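Local coordinates for type VI secretion system-associated protein TagF (Pseudomonas aeruginosa PAO1, PDB 2QNU) that is associated with the bacterial type VI secretion system, probably as an accessory or regulatory component, by a mechanism the structure alone does not reveal, at residues P56-F60 with F112-E116; G74-P78 with L119-L123. All coordinates share one frame; numbering follows the deposited sequence.

Contact 1 (P56-F60 with F112-E116)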
ATOM      1  N   PRO B  56       7.945  15.096  18.918  1.00 37.01           N
ATOM      2  CA  PRO B  56       6.820  14.182  19.132  1.00 36.08           C
ATOM      3  C   PRO B  56       7.125  12.810  19.667  1.00 35.50           C
ATOM      4  O   PRO B  56       8.266  12.286  19.660  1.00 33.50           O
ATOM      5  CB  PRO B  56       6.237  13.994  17.734  1.00 36.21           C
ATOM      6  CG  PRO B  56       6.668  15.220  17.011  1.00 37.12           C
ATOM      7  CD  PRO B  56       8.067  15.455  17.502  1.00 36.32           C
ATOM      8  N   LEU B  57       6.042  12.219  20.155  1.00 36.42           N
ATOM      9  CA  LEU B  57       6.027  10.799  20.385  1.00 35.44           C
ATOM     10  C   LEU B  57       5.601  10.216  19.034  1.00 35.53           C
ATOM     11  O   LEU B  57       4.616  10.729  18.414  1.00 35.43           O
ATOM     12  CB  LEU B  57       5.024  10.442  21.486  1.00 36.15           C
ATOM     13  CG  LEU B  57       5.573  10.643  22.917  1.00 37.57           C
ATOM     14  CD1 LEU B  57       5.714  12.141  23.276  1.00 38.64           C
ATOM     15  CD2 LEU B  57       4.692   9.927  23.888  1.00 37.36           C
ATOM     16  N   TRP B  58       6.402   9.238  18.547  1.00 35.28           N
ATOM     17  CA  TRP B  58       6.137   8.569  17.303  1.00 34.42           C
ATOM     18  C   TRP B  58       5.665   7.139  17.538  1.00 32.91           C
ATOM     19  O   TRP B  58       6.313   6.321  18.120  1.00 34.29           O
ATOM     20  CB  TRP B  58       7.367   8.608  16.425  1.00 33.74           C
ATOM     21  CG  TRP B  58       7.715   9.979  16.017  1.00 31.59           C
ATOM     22  CD1 TRP B  58       8.717  10.738  16.513  1.00 32.55           C
ATOM     23  CD2 TRP B  58       7.096  10.739  14.999  1.00 34.14           C
ATOM     24  NE1 TRP B  58       8.747  11.968  15.883  1.00 33.62           N
ATOM     25  CE2 TRP B  58       7.778  11.982  14.927  1.00 35.39           C
ATOM     26  CE3 TRP B  58       6.080  10.475  14.080  1.00 34.98           C
ATOM     27  CZ2 TRP B  58       7.430  12.969  14.024  1.00 36.66           C
ATOM     28  CZ3 TRP B  58       5.704  11.466  13.221  1.00 35.93           C
ATOM     29  CH2 TRP B  58       6.374  12.707  13.203  1.00 36.60           C
ATOM     30  N   ARG B  59       4.483   6.887  17.062  1.00 33.68           N
ATOM     31  CA  ARG B  59       3.938   5.542  16.946  1.00 34.48           C
ATOM     32  C   ARG B  59       4.574   4.934  15.668  1.00 34.71           C
ATOM     33  O   ARG B  59       4.836   5.650  14.741  1.00 34.22           O
ATOM     34  CB  ARG B  59       2.455   5.651  16.727  1.00 33.06           C
ATOM     35  CG  ARG B  59       1.743   6.420  17.800  1.00 31.91           C
ATOM     36  CD  ARG B  59       0.352   6.810  17.421  1.00 35.80           C
ATOM     37  NE  ARG B  59      -0.243   7.685  18.451  1.00 38.69           N
ATOM     38  CZ  ARG B  59      -1.494   8.143  18.417  1.00 40.27           C
ATOM     39  NH1 ARG B  59      -2.328   7.749  17.469  1.00 44.22           N
ATOM     40  NH2 ARG B  59      -1.942   8.935  19.368  1.00 42.59           N
ATOM     41  N   PHE B  60       4.858   3.643  15.682  1.00 34.46           N
ATOM     42  CA  PHE B  60       5.448   3.012  14.555  1.00 34.96           C
ATOM     43  C   PHE B  60       4.984   1.571  14.325  1.00 34.50           C
ATOM     44  O   PHE B  60       4.583   0.868  15.235  1.00 33.04           O
ATOM     45  CB  PHE B  60       6.973   3.042  14.682  1.00 35.61           C
ATOM     46  CG  PHE B  60       7.503   2.297  15.884  1.00 37.15           C
ATOM     47  CD1 PHE B  60       7.727   0.921  15.840  1.00 35.31           C
ATOM     48  CD2 PHE B  60       7.826   2.982  17.046  1.00 37.11           C
ATOM     49  CE1 PHE B  60       8.231   0.255  16.942  1.00 36.03           C
ATOM     50  CE2 PHE B  60       8.304   2.337  18.151  1.00 35.23           C
ATOM     51  CZ  PHE B  60       8.514   0.993  18.132  1.00 37.31           C
ATOM     52  N   PHE B 112      -2.295   2.476  20.987  1.00 38.63           N
ATOM     53  CA  PHE B 112      -1.247   3.497  20.873  1.00 38.33           C
ATOM     54  C   PHE B 112      -1.388   4.693  21.902  1.00 38.15           C
ATOM     55  O   PHE B 112      -0.407   5.193  22.500  1.00 36.41           O
ATOM     56  CB  PHE B 112      -1.226   3.978  19.422  1.00 38.03           C
ATOM     57  CG  PHE B 112      -0.732   2.906  18.443  1.00 36.42           C
ATOM     58  CD1 PHE B 112       0.614   2.624  18.342  1.00 38.11           C
ATOM     59  CD2 PHE B 112      -1.624   2.171  17.664  1.00 38.93           C
ATOM     60  CE1 PHE B 112       1.102   1.589  17.478  1.00 39.96           C
ATOM     61  CE2 PHE B 112      -1.170   1.122  16.799  1.00 38.60           C
ATOM     62  CZ  PHE B 112       0.187   0.853  16.698  1.00 39.47           C
ATOM     63  N   GLU B 113      -2.616   5.139  22.057  1.00 38.00           N
ATOM     64  CA  GLU B 113      -2.949   6.159  23.055  1.00 38.42           C
ATOM     65  C   GLU B 113      -2.652   5.649  24.474  1.00 37.32           C
ATOM     66  O   GLU B 113      -2.015   6.356  25.271  1.00 36.74           O
ATOM     67  CB  GLU B 113      -4.402   6.550  22.881  1.00 38.48           C
ATOM     68  CG  GLU B 113      -4.581   7.402  21.653  1.00 40.30           C
ATOM     69  CD  GLU B 113      -6.026   7.670  21.271  1.00 40.51           C
ATOM     70  OE1 GLU B 113      -6.940   7.143  21.905  1.00 47.93           O
ATOM     71  OE2 GLU B 113      -6.242   8.391  20.298  1.00 44.67           O
ATOM     72  N   GLN B 114      -3.011   4.398  24.753  1.00 37.27           N
ATOM     73  CA  GLN B 114      -2.658   3.786  26.030  1.00 37.81           C
ATOM     74  C   GLN B 114      -1.158   3.696  26.192  1.00 36.06           C
ATOM     75  O   GLN B 114      -0.657   3.916  27.266  1.00 35.59           O
ATOM     76  CB  GLN B 114      -3.197   2.353  26.200  1.00 37.76           C
ATOM     77  CG  GLN B 114      -4.680   2.200  25.980  1.00 41.41           C
ATOM     78  CD  GLN B 114      -5.193   0.730  26.132  1.00 44.81           C
ATOM     79  OE1 GLN B 114      -4.684  -0.046  26.971  1.00 52.27           O
ATOM     80  NE2 GLN B 114      -6.236   0.372  25.338  1.00 51.67           N
ATOM     81  N   VAL B 115      -0.425   3.306  25.148  1.00 35.26           N
ATOM     82  CA  VAL B 115       1.002   3.218  25.274  1.00 34.98           C
ATOM     83  C   VAL B 115       1.576   4.609  25.509  1.00 35.19           C
ATOM     84  O   VAL B 115       2.469   4.762  26.330  1.00 35.78           O
ATOM     85  CB  VAL B 115       1.707   2.579  24.034  1.00 34.17           C
ATOM     86  CG1 VAL B 115       3.187   2.787  24.148  1.00 33.45           C
ATOM     87  CG2 VAL B 115       1.383   1.100  23.961  1.00 35.16           C
ATOM     88  N   GLU B 116       1.114   5.596  24.749  1.00 35.88           N
ATOM     89  CA  GLU B 116       1.590   7.003  24.948  1.00 36.68           C
ATOM     90  C   GLU B 116       1.340   7.487  26.373  1.00 36.59           C
ATOM     91  O   GLU B 116       2.193   8.132  26.981  1.00 36.70           O
ATOM     92  CB  GLU B 116       0.900   7.962  23.991  1.00 37.36           C
ATOM     93  CG  GLU B 116       1.327   7.805  22.503  1.00 37.50           C
ATOM     94  CD  GLU B 116       0.577   8.771  21.611  1.00 41.07           C
ATOM     95  OE1 GLU B 116      -0.447   9.317  22.097  1.00 46.83           O
ATOM     96  OE2 GLU B 116       0.993   9.020  20.425  1.00 44.80           O
TER
HETATM   97  O   HOH W   1       1.910  11.215  19.172  1.00 31.55           O
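Glu-116 OE2 accepts from two nitrogens of Arg-59 and from a water: Arg-59 NE lies 2.7 Å from Glu-116 OE2, Arg-59 NH2 bonds it more weakly, and the water also donates to Leu-57 O. The second carboxylate oxygen, Glu-116 OE1, takes a straighter bond from Arg-59 NH2 at 3.1 Å, with an N-H...O angle of 162°. This is a side-on, two-nitrogen salt bridge, but not a flat one. The carboxylate lies at the edge of the guanidinium, close to its plane, whereas the arginine comes from above the carboxylate plane, the two planes being 56° apart. The arginine reaches the helix because its chain runs extended from CG to NE (chi3 -174°). On the way its CD passes Phe-112 CB at 3.8 Å, and that CB lies over one face of the guanidinium. The ring of Phe-112 meets Arg-59 CB through CD1 at 3.9 Å, and it also meets Trp-184 edge-to-face. Leu-57 adds an apolar touch, its CD2 lying 4.2 Å from Glu-116 CG. Arg-186 forms salt bridges with both Glu-113 and Glu-116, giving a mixed cluster in which two glutamates probably offset the closeness of two arginines. Such a buried ion pair, with its arginine stem packed on an aromatic residue, here packs helix 110-121 on the antiparallel sheet, across strand 58-62, in the TagF N-terminal domain.

Contact 2 (G74-P78 with L119-L123)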
ATOM      1  N   GLY B  74       4.821  -0.078  18.114  1.00 36.73           N
ATOM      2  CA  GLY B  74       5.026   0.584  19.384  1.00 36.83           C
ATOM      3  C   GLY B  74       5.002   2.082  19.322  1.00 34.13           C
ATOM      4  O   GLY B  74       4.447   2.669  18.395  1.00 33.84           O
ATOM      5  N   VAL B  75       5.555   2.676  20.364  1.00 34.31           N
ATOM      6  CA  VAL B  75       5.691   4.124  20.447  1.00 34.38           C
ATOM      7  C   VAL B  75       7.057   4.452  21.034  1.00 33.54           C
ATOM      8  O   VAL B  75       7.522   3.766  21.909  1.00 32.71           O
ATOM      9  CB  VAL B  75       4.580   4.791  21.279  1.00 34.89           C
ATOM     10  CG1 VAL B  75       4.704   6.334  21.183  1.00 35.40           C
ATOM     11  CG2 VAL B  75       3.195   4.351  20.836  1.00 32.67           C
ATOM     12  N   VAL B  76       7.711   5.480  20.509  1.00 33.47           N
ATOM     13  CA  VAL B  76       9.003   5.903  21.048  1.00 34.39           C
ATOM     14  C   VAL B  76       8.899   7.377  21.421  1.00 34.02           C
ATOM     15  O   VAL B  76       8.237   8.151  20.729  1.00 33.36           O
ATOM     16  CB  VAL B  76      10.194   5.715  20.079  1.00 35.96           C
ATOM     17  CG1 VAL B  76       9.949   6.341  18.705  1.00 34.21           C
ATOM     18  CG2 VAL B  76      11.472   6.305  20.665  1.00 35.98           C
HETATM   19  N   MSE B  77       9.510   7.734  22.558  1.00 36.44           N
HETATM   20  CA  MSE B  77       9.493   9.104  23.110  1.00 37.84           C
HETATM   21  C   MSE B  77      10.868   9.575  23.540  1.00 35.63           C
HETATM   22  O   MSE B  77      11.563   8.830  24.164  1.00 33.73           O
HETATM   23  CB  MSE B  77       8.605   9.093  24.381  1.00 36.44           C
HETATM   24  CG  MSE B  77       8.496  10.487  25.051  1.00 40.94           C
HETATM   25 SE   MSE B  77       7.545  10.386  26.831  1.00 49.45          SE
HETATM   26  CE  MSE B  77       8.970   9.652  27.828  1.00 41.43           C
ATOM     27  N   PRO B  78      11.234  10.840  23.277  1.00 37.86           N
ATOM     28  CA  PRO B  78      12.492  11.359  23.843  1.00 37.56           C
ATOM     29  C   PRO B  78      12.516  11.228  25.376  1.00 36.96           C
ATOM     30  O   PRO B  78      11.501  11.469  26.033  1.00 38.39           O
ATOM     31  CB  PRO B  78      12.507  12.842  23.436  1.00 37.82           C
ATOM     32  CG  PRO B  78      11.554  12.918  22.291  1.00 41.01           C
ATOM     33  CD  PRO B  78      10.543  11.841  22.438  1.00 38.25           C
ATOM     34  N   LEU B 119       4.175   5.953  28.617  1.00 35.82           N
ATOM     35  CA  LEU B 119       5.438   6.666  28.432  1.00 35.47           C
ATOM     36  C   LEU B 119       5.389   8.069  29.112  1.00 36.26           C
ATOM     37  O   LEU B 119       6.385   8.522  29.693  1.00 37.16           O
ATOM     38  CB  LEU B 119       5.686   6.863  26.952  1.00 34.81           C
ATOM     39  CG  LEU B 119       6.040   5.618  26.086  1.00 35.10           C
ATOM     40  CD1 LEU B 119       6.044   5.936  24.571  1.00 36.87           C
ATOM     41  CD2 LEU B 119       7.356   5.099  26.452  1.00 36.24           C
ATOM     42  N   LEU B 120       4.269   8.764  28.943  1.00 35.47           N
ATOM     43  CA  LEU B 120       4.121  10.137  29.500  1.00 37.34           C
ATOM     44  C   LEU B 120       4.212  10.074  31.041  1.00 37.41           C
ATOM     45  O   LEU B 120       4.916  10.864  31.646  1.00 40.51           O
ATOM     46  CB  LEU B 120       2.830  10.796  29.003  1.00 36.33           C
ATOM     47  CG  LEU B 120       2.951  11.130  27.525  1.00 38.28           C
ATOM     48  CD1 LEU B 120       1.596  11.267  26.884  1.00 41.43           C
ATOM     49  CD2 LEU B 120       3.806  12.322  27.175  1.00 41.65           C
ATOM     50  N   SER B 121       3.616   9.050  31.638  1.00 38.04           N
ATOM     51  CA  SER B 121       3.650   8.850  33.067  1.00 38.32           C
ATOM     52  C   SER B 121       5.051   8.891  33.645  1.00 39.36           C
ATOM     53  O   SER B 121       5.229   9.250  34.828  1.00 38.34           O
ATOM     54  CB  SER B 121       2.924   7.539  33.463  1.00 38.35           C
ATOM     55  OG  SER B 121       3.759   6.392  33.290  1.00 35.38           O
ATOM     56  N   THR B 122       6.064   8.525  32.852  1.00 39.84           N
ATOM     57  CA  THR B 122       7.443   8.458  33.379  1.00 41.41           C
ATOM     58  C   THR B 122       8.090   9.833  33.468  1.00 42.47           C
ATOM     59  O   THR B 122       9.202   9.956  33.962  1.00 44.72           O
ATOM     60  CB  THR B 122       8.425   7.520  32.514  1.00 40.43           C
ATOM     61  OG1 THR B 122       8.655   8.110  31.230  1.00 38.43           O
ATOM     62  CG2 THR B 122       7.834   6.129  32.372  1.00 39.78           C
ATOM     63  N   LEU B 123       7.449  10.849  32.928  1.00 44.45           N
ATOM     64  CA  LEU B 123       8.019  12.206  33.018  1.00 46.66           C
ATOM     65  C   LEU B 123       7.596  12.892  34.322  1.00 49.00           C
ATOM     66  O   LEU B 123       8.161  13.918  34.687  1.00 48.84           O
ATOM     67  CB  LEU B 123       7.530  13.063  31.872  1.00 46.58           C
ATOM     68  CG  LEU B 123       7.861  12.645  30.459  1.00 46.61           C
ATOM     69  CD1 LEU B 123       6.969  13.417  29.547  1.00 45.63           C
ATOM     70  CD2 LEU B 123       9.333  12.924  30.108  1.00 49.17           C
TER
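Helix-on-sheet packing in the TagF N-terminal domain sets the late part of helix 110-121 against the end of strand 71-77. Val-75 and Met-77, alternate residues of the strand, both direct their side chains to the helix, while Val-76 between them faces away and packs on Trp-58 and Thr-90. Leu-119 touches both: its CD1 sits 3.7 Å from Val-75 CG1, and its CB is 4.0 Å from SE of Met-77, which is a selenomethionine. Leu-89 and Val-91 of the neighbouring strand 89-95 also touch Leu-119, so this leucine spans two strands. Met-77 reaches furthest along the helix. Its chain leaves the strand extended, CG lying opposite the backbone N (chi1 -179°), and bends at the last torsion, chi3 76°, to bring CE beside Thr-122 and Leu-123. There CE meets Leu-123 CD2 at 4.0 Å, while SE lies 4.2 Å from Leu-120 CD2; these two leucines form the more exposed border of an otherwise buried contact. Leu-119 O, beside the methyl at 3.4 Å from Met-77 CE, already serves two donors. Thr-122 N donates to Leu-119 O at 3.2 Å and Thr-122 OG1 to the same Leu-119 O at 2.8 Å, the hydroxyl tilted 17° from the carbonyl plane.

Helix 110-121 supplies one side of both contacts, and the neighbouring antiparallel strands 58-62 and 71-77 supply the other. The contact centres are about 7 Å apart. Backbone pairing joins them directly: Trp-58 O lies 2.9 Å from Val-76 N, and Phe-60 N lies 2.9 Å from Gly-74 O, both probable hydrogen bonds. Between the two contacts Val-75 also touches Arg-59, Phe-112 and Glu-116, while Met-77 touches Leu-57. Contact 1 combines a salt bridge with packing, whereas contact 2 is chiefly apolar. Both are largely buried and lie in the TagF N-terminal family region.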